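PDB 6CUL: pyoverdine synthetase F from Pseudomonas aeruginosa PAO1, which belongs to the pyoverdine synthetase proteins and has an alpha/beta fold, a mixed beta-sheet flanked by helices. Local coordinates for residues Lys124-Leu135 and Ile151-Phe162. Sequence-based numbering, arbitrary orientation.
Sequences KSDFERRLHDTL and ILDELVRPGAPF
With chi1 at -52°, E128 sets its CG opposite its own carbonyl carbon, and the extended chain beyond delivers the carboxylate to the backbone of E154 and L155; K124, its CG opposite the backbone N, bends at the last torsion to bring NZ to I151. The example illustrates how a loop of an alpha/beta fold is fastened to a helix: helix 118-136 precedes strand 142-145 of the central mixed sheet, and residues 151-162 belong to the connection from that strand to the parallel strand 166-170. E128 acts as a two-pronged acceptor where a type I turn begins. Its OE1 takes the L155 N-H at 2.9 Å from above the carboxylate plane, while OE2 receives E154 N from the syn side, tilted out of the carboxylate plane, with an N-H...O angle of 157°. OE2 also lies 2.7 Å from D153 OD1, the two carboxylates nearly coplanar; two acceptors this close would repel if both were charged, and K124 NZ, in long salt bridges to both, may ease the strain. The same NZ binds I151 O almost in line with the carbonyl, and S125 OG meets the syn lone pair of E154 OE1 at 3.1 Å. Farther along the helix the contact turns apolar. L131 CD1 touches L152 CD2, and L155, which also packs on I166 at the start of strand 166-170, presses CD1 against H132 CB. L135 CD1 sits over the centre of the F162 ring in a CH-pi contact, whereas H132 CD2 meets that ring at its edge. H132 NE2, buried without a hydrogen-bonding partner, abuts P161 CD at 3.0 Å.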
loop_
_atom_site.group_PDB
_atom_site.type_symbol
_atom_site.label_atom_id
_atom_site.label_comp_id
_atom_site.label_asym_id
_atom_site.label_seq_id
_atom_site.Cartn_x
_atom_site.Cartn_y
_atom_site.Cartn_z
ATOM N N LYS A 124 10.763 -13.887 -11.289
ATOM C CA LYS A 124 10.042 -12.656 -11.203
ATOM C C LYS A 124 9.073 -12.540 -12.352
ATOM O O LYS A 124 7.952 -12.220 -12.130
ATOM C CB LYS A 124 10.989 -11.483 -11.236
ATOM C CG LYS A 124 10.393 -10.149 -10.866
ATOM C CD LYS A 124 11.473 -9.095 -10.705
ATOM C CE LYS A 124 11.013 -7.740 -10.289
ATOM N NZ LYS A 124 10.385 -7.153 -11.420
ATOM N N SER A 125 9.498 -12.849 -13.555
ATOM C CA SER A 125 8.596 -12.804 -14.651
ATOM C C SER A 125 7.463 -13.762 -14.444
ATOM O O SER A 125 6.368 -13.388 -14.677
ATOM C CB SER A 125 9.293 -13.117 -15.977
ATOM O OG SER A 125 8.387 -13.360 -17.025
ATOM N N ASP A 126 7.697 -14.974 -14.017
ATOM C CA ASP A 126 6.594 -15.891 -13.814
ATOM C C ASP A 126 5.594 -15.444 -12.731
ATOM O O ASP A 126 4.459 -15.765 -12.813
ATOM C CB ASP A 126 7.126 -17.303 -13.585
ATOM C CG ASP A 126 6.086 -18.344 -13.659
ATOM O OD1 ASP A 126 5.728 -18.745 -14.720
ATOM O OD2 ASP A 126 5.651 -18.811 -12.657
ATOM N N PHE A 127 6.073 -14.800 -11.683
ATOM C CA PHE A 127 5.248 -14.229 -10.645
ATOM C C PHE A 127 4.380 -13.127 -11.211
ATOM O O PHE A 127 3.211 -13.088 -10.963
ATOM C CB PHE A 127 6.105 -13.674 -9.564
ATOM C CG PHE A 127 5.457 -12.603 -8.778
ATOM C CD1 PHE A 127 4.499 -12.889 -7.862
ATOM C CD2 PHE A 127 5.839 -11.301 -8.929
ATOM C CE1 PHE A 127 3.937 -11.921 -7.114
ATOM C CE2 PHE A 127 5.279 -10.321 -8.171
ATOM C CZ PHE A 127 4.322 -10.640 -7.263
ATOM N N GLU A 128 4.963 -12.243 -11.985
ATOM C CA GLU A 128 4.170 -11.287 -12.684
ATOM C C GLU A 128 3.245 -12.063 -13.614
ATOM O O GLU A 128 2.111 -11.708 -13.732
ATOM C CB GLU A 128 4.998 -10.332 -13.506
ATOM C CG GLU A 128 6.096 -9.654 -12.762
ATOM C CD GLU A 128 6.439 -8.304 -13.309
ATOM O OE1 GLU A 128 5.537 -7.507 -13.448
ATOM O OE2 GLU A 128 7.588 -8.013 -13.571
ATOM N N ARG A 129 3.727 -13.110 -14.260
ATOM C CA ARG A 129 2.876 -13.876 -15.116
ATOM C C ARG A 129 1.738 -14.509 -14.327
ATOM O O ARG A 129 0.655 -14.502 -14.787
ATOM C CB ARG A 129 3.661 -14.888 -15.861
ATOM C CG ARG A 129 2.824 -15.606 -16.866
ATOM C CD ARG A 129 2.068 -16.793 -16.306
ATOM N NE ARG A 129 2.919 -17.770 -15.694
ATOM C CZ ARG A 129 2.481 -18.755 -14.945
ATOM N NH1 ARG A 129 1.216 -18.865 -14.687
ATOM N NH2 ARG A 129 3.322 -19.594 -14.405
ATOM N N ARG A 130 2.025 -15.030 -13.144
ATOM C CA ARG A 130 1.006 -15.512 -12.220
ATOM C C ARG A 130 0.119 -14.373 -11.686
ATOM O O ARG A 130 -0.983 -14.616 -11.333
ATOM C CB ARG A 130 1.614 -16.220 -11.032
ATOM C CG ARG A 130 1.749 -17.707 -11.154
ATOM C CD ARG A 130 2.317 -18.370 -9.908
ATOM N NE ARG A 130 3.558 -17.780 -9.398
ATOM C CZ ARG A 130 3.868 -17.644 -8.111
ATOM N NH1 ARG A 130 3.049 -18.014 -7.188
ATOM N NH2 ARG A 130 5.005 -17.102 -7.782
ATOM N N LEU A 131 0.612 -13.171 -11.518
ATOM C CA LEU A 131 -0.268 -12.099 -11.125
ATOM C C LEU A 131 -1.392 -11.893 -12.161
ATOM O O LEU A 131 -2.534 -11.900 -11.815
ATOM C CB LEU A 131 0.517 -10.804 -10.879
ATOM C CG LEU A 131 1.448 -10.702 -9.679
ATOM C CD1 LEU A 131 2.021 -9.342 -9.495
ATOM C CD2 LEU A 131 0.775 -11.084 -8.411
ATOM N N HIS A 132 -1.003 -11.743 -13.420
ATOM C CA HIS A 132 -1.880 -11.519 -14.567
ATOM C C HIS A 132 -2.930 -12.525 -14.749
ATOM O O HIS A 132 -4.022 -12.244 -15.069
ATOM C CB HIS A 132 -1.063 -11.475 -15.858
ATOM C CG HIS A 132 -1.890 -11.372 -17.095
ATOM N ND1 HIS A 132 -2.248 -12.463 -17.841
ATOM C CD2 HIS A 132 -2.446 -10.313 -17.711
ATOM C CE1 HIS A 132 -2.992 -12.084 -18.846
ATOM N NE2 HIS A 132 -3.112 -10.782 -18.798
ATOM N N ASP A 133 -2.528 -13.729 -14.567
ATOM C CA ASP A 133 -3.333 -14.909 -14.777
ATOM C C ASP A 133 -4.421 -15.025 -13.766
ATOM O O ASP A 133 -5.516 -15.266 -14.130
ATOM C CB ASP A 133 -2.496 -16.178 -14.684
ATOM C CG ASP A 133 -1.776 -16.533 -15.947
ATOM O OD1 ASP A 133 -1.556 -15.712 -16.813
ATOM O OD2 ASP A 133 -1.376 -17.675 -16.029
ATOM N N THR A 134 -4.123 -14.884 -12.521
ATOM C CA THR A 134 -5.204 -14.949 -11.591
ATOM C C THR A 134 -6.049 -13.707 -11.440
ATOM O O THR A 134 -7.002 -13.812 -10.782
ATOM C CB THR A 134 -4.842 -15.381 -10.204
ATOM O OG1 THR A 134 -6.019 -15.837 -9.587
ATOM C CG2 THR A 134 -4.392 -14.256 -9.429
ATOM N N LEU A 135 -5.674 -12.535 -11.907
ATOM C CA LEU A 135 -6.583 -11.451 -11.831
ATOM C C LEU A 135 -7.691 -11.898 -12.756
ATOM O O LEU A 135 -8.816 -11.968 -12.376
ATOM C CB LEU A 135 -5.899 -10.185 -12.292
ATOM C CG LEU A 135 -4.912 -9.678 -11.256
ATOM C CD1 LEU A 135 -4.135 -8.486 -11.692
ATOM C CD2 LEU A 135 -5.670 -9.368 -10.035
ATOM N N ILE A 151 8.297 -4.823 -7.641
ATOM C CA ILE A 151 8.152 -3.734 -8.561
ATOM C C ILE A 151 7.644 -4.291 -9.809
ATOM O O ILE A 151 8.317 -5.045 -10.398
ATOM C CB ILE A 151 9.488 -3.181 -8.961
ATOM C CG1 ILE A 151 10.327 -2.857 -7.748
ATOM C CG2 ILE A 151 9.271 -2.017 -9.873
ATOM C CD1 ILE A 151 9.583 -2.257 -6.584
ATOM N N LEU A 152 6.502 -3.854 -10.253
ATOM C CA LEU A 152 5.978 -4.438 -11.439
ATOM C C LEU A 152 6.474 -3.774 -12.697
ATOM O O LEU A 152 6.186 -2.693 -12.919
ATOM C CB LEU A 152 4.464 -4.391 -11.371
ATOM C CG LEU A 152 3.831 -5.347 -10.368
ATOM C CD1 LEU A 152 3.649 -4.685 -9.039
ATOM C CD2 LEU A 152 2.539 -5.882 -10.876
ATOM N N ASP A 153 7.336 -4.398 -13.456
ATOM C CA ASP A 153 7.768 -3.844 -14.721
ATOM C C ASP A 153 7.129 -4.531 -15.915
ATOM O O ASP A 153 7.026 -3.893 -16.927
ATOM C CB ASP A 153 9.300 -3.843 -14.904
ATOM C CG ASP A 153 9.874 -5.208 -15.048
ATOM O OD1 ASP A 153 9.108 -6.098 -14.802
ATOM O OD2 ASP A 153 11.030 -5.428 -15.356
ATOM N N GLU A 154 6.824 -5.797 -15.797
ATOM C CA GLU A 154 6.213 -6.544 -16.854
ATOM C C GLU A 154 4.717 -6.539 -16.893
ATOM O O GLU A 154 4.164 -6.550 -17.944
ATOM C CB GLU A 154 6.709 -7.969 -16.871
ATOM C CG GLU A 154 8.107 -8.088 -17.400
ATOM C CD GLU A 154 8.585 -9.497 -17.385
ATOM O OE1 GLU A 154 7.692 -10.362 -17.380
ATOM O OE2 GLU A 154 9.785 -9.729 -17.389
ATOM N N LEU A 155 4.077 -6.528 -15.740
ATOM C CA LEU A 155 2.627 -6.447 -15.704
ATOM C C LEU A 155 2.106 -5.152 -16.280
ATOM O O LEU A 155 1.024 -5.120 -16.743
ATOM C CB LEU A 155 2.032 -6.691 -14.321
ATOM C CG LEU A 155 0.595 -7.232 -14.284
ATOM C CD1 LEU A 155 0.535 -8.668 -14.703
ATOM C CD2 LEU A 155 -0.060 -7.102 -12.931
ATOM N N VAL A 156 2.896 -4.124 -16.262
ATOM C CA VAL A 156 2.448 -2.879 -16.801
ATOM C C VAL A 156 2.927 -2.591 -18.222
ATOM O O VAL A 156 3.259 -1.460 -18.476
ATOM C CB VAL A 156 2.880 -1.762 -15.866
ATOM C CG1 VAL A 156 2.440 -2.116 -14.493
ATOM C CG2 VAL A 156 4.361 -1.529 -15.854
ATOM N N ARG A 157 2.995 -3.665 -19.020
ATOM C CA ARG A 157 3.399 -3.776 -20.436
ATOM C C ARG A 157 2.402 -3.282 -21.476
ATOM O O ARG A 157 1.210 -3.351 -21.288
ATOM C CB ARG A 157 3.690 -5.248 -20.807
ATOM C CG ARG A 157 5.140 -5.718 -20.764
ATOM C CD ARG A 157 5.313 -7.181 -21.084
ATOM N NE ARG A 157 5.444 -7.461 -22.495
ATOM C CZ ARG A 157 5.063 -8.597 -23.068
ATOM N NH1 ARG A 157 5.209 -8.775 -24.356
ATOM N NH2 ARG A 157 4.528 -9.546 -22.349
ATOM N N PRO A 158 2.900 -2.902 -22.635
ATOM C CA PRO A 158 2.044 -2.400 -23.701
ATOM C C PRO A 158 1.067 -3.446 -24.156
ATOM O O PRO A 158 1.508 -4.469 -24.643
ATOM C CB PRO A 158 3.031 -2.219 -24.826
ATOM C CG PRO A 158 4.137 -3.161 -24.515
ATOM C CD PRO A 158 4.290 -3.017 -23.073
ATOM N N GLY A 159 -0.210 -3.136 -24.092
ATOM C CA GLY A 159 -1.194 -4.089 -24.507
ATOM C C GLY A 159 -1.487 -5.258 -23.583
ATOM O O GLY A 159 -2.123 -6.167 -24.046
ATOM N N ALA A 160 -0.966 -5.237 -22.380
ATOM C CA ALA A 160 -1.259 -6.266 -21.432
ATOM C C ALA A 160 -2.631 -5.945 -20.871
ATOM O O ALA A 160 -2.889 -4.807 -20.624
ATOM C CB ALA A 160 -0.216 -6.281 -20.350
ATOM N N PRO A 161 -3.434 -6.919 -20.522
ATOM C CA PRO A 161 -4.801 -6.603 -20.141
ATOM C C PRO A 161 -5.125 -5.796 -18.948
ATOM O O PRO A 161 -6.285 -5.632 -18.822
ATOM C CB PRO A 161 -5.449 -7.938 -20.016
ATOM C CG PRO A 161 -4.612 -8.853 -20.708
ATOM C CD PRO A 161 -3.240 -8.350 -20.607
ATOM N N PHE A 162 -4.192 -5.485 -18.068
ATOM C CA PHE A 162 -4.424 -4.659 -16.901
ATOM C C PHE A 162 -3.505 -3.446 -16.800
ATOM O O PHE A 162 -3.405 -2.930 -15.749
ATOM C CB PHE A 162 -4.282 -5.458 -15.629
ATOM C CG PHE A 162 -5.044 -6.744 -15.616
ATOM C CD1 PHE A 162 -4.507 -7.874 -16.101
ATOM C CD2 PHE A 162 -6.264 -6.816 -15.055
ATOM C CE1 PHE A 162 -5.178 -9.018 -16.080
ATOM C CE2 PHE A 162 -6.940 -7.980 -15.016
ATOM C CZ PHE A 162 -6.387 -9.085 -15.526
#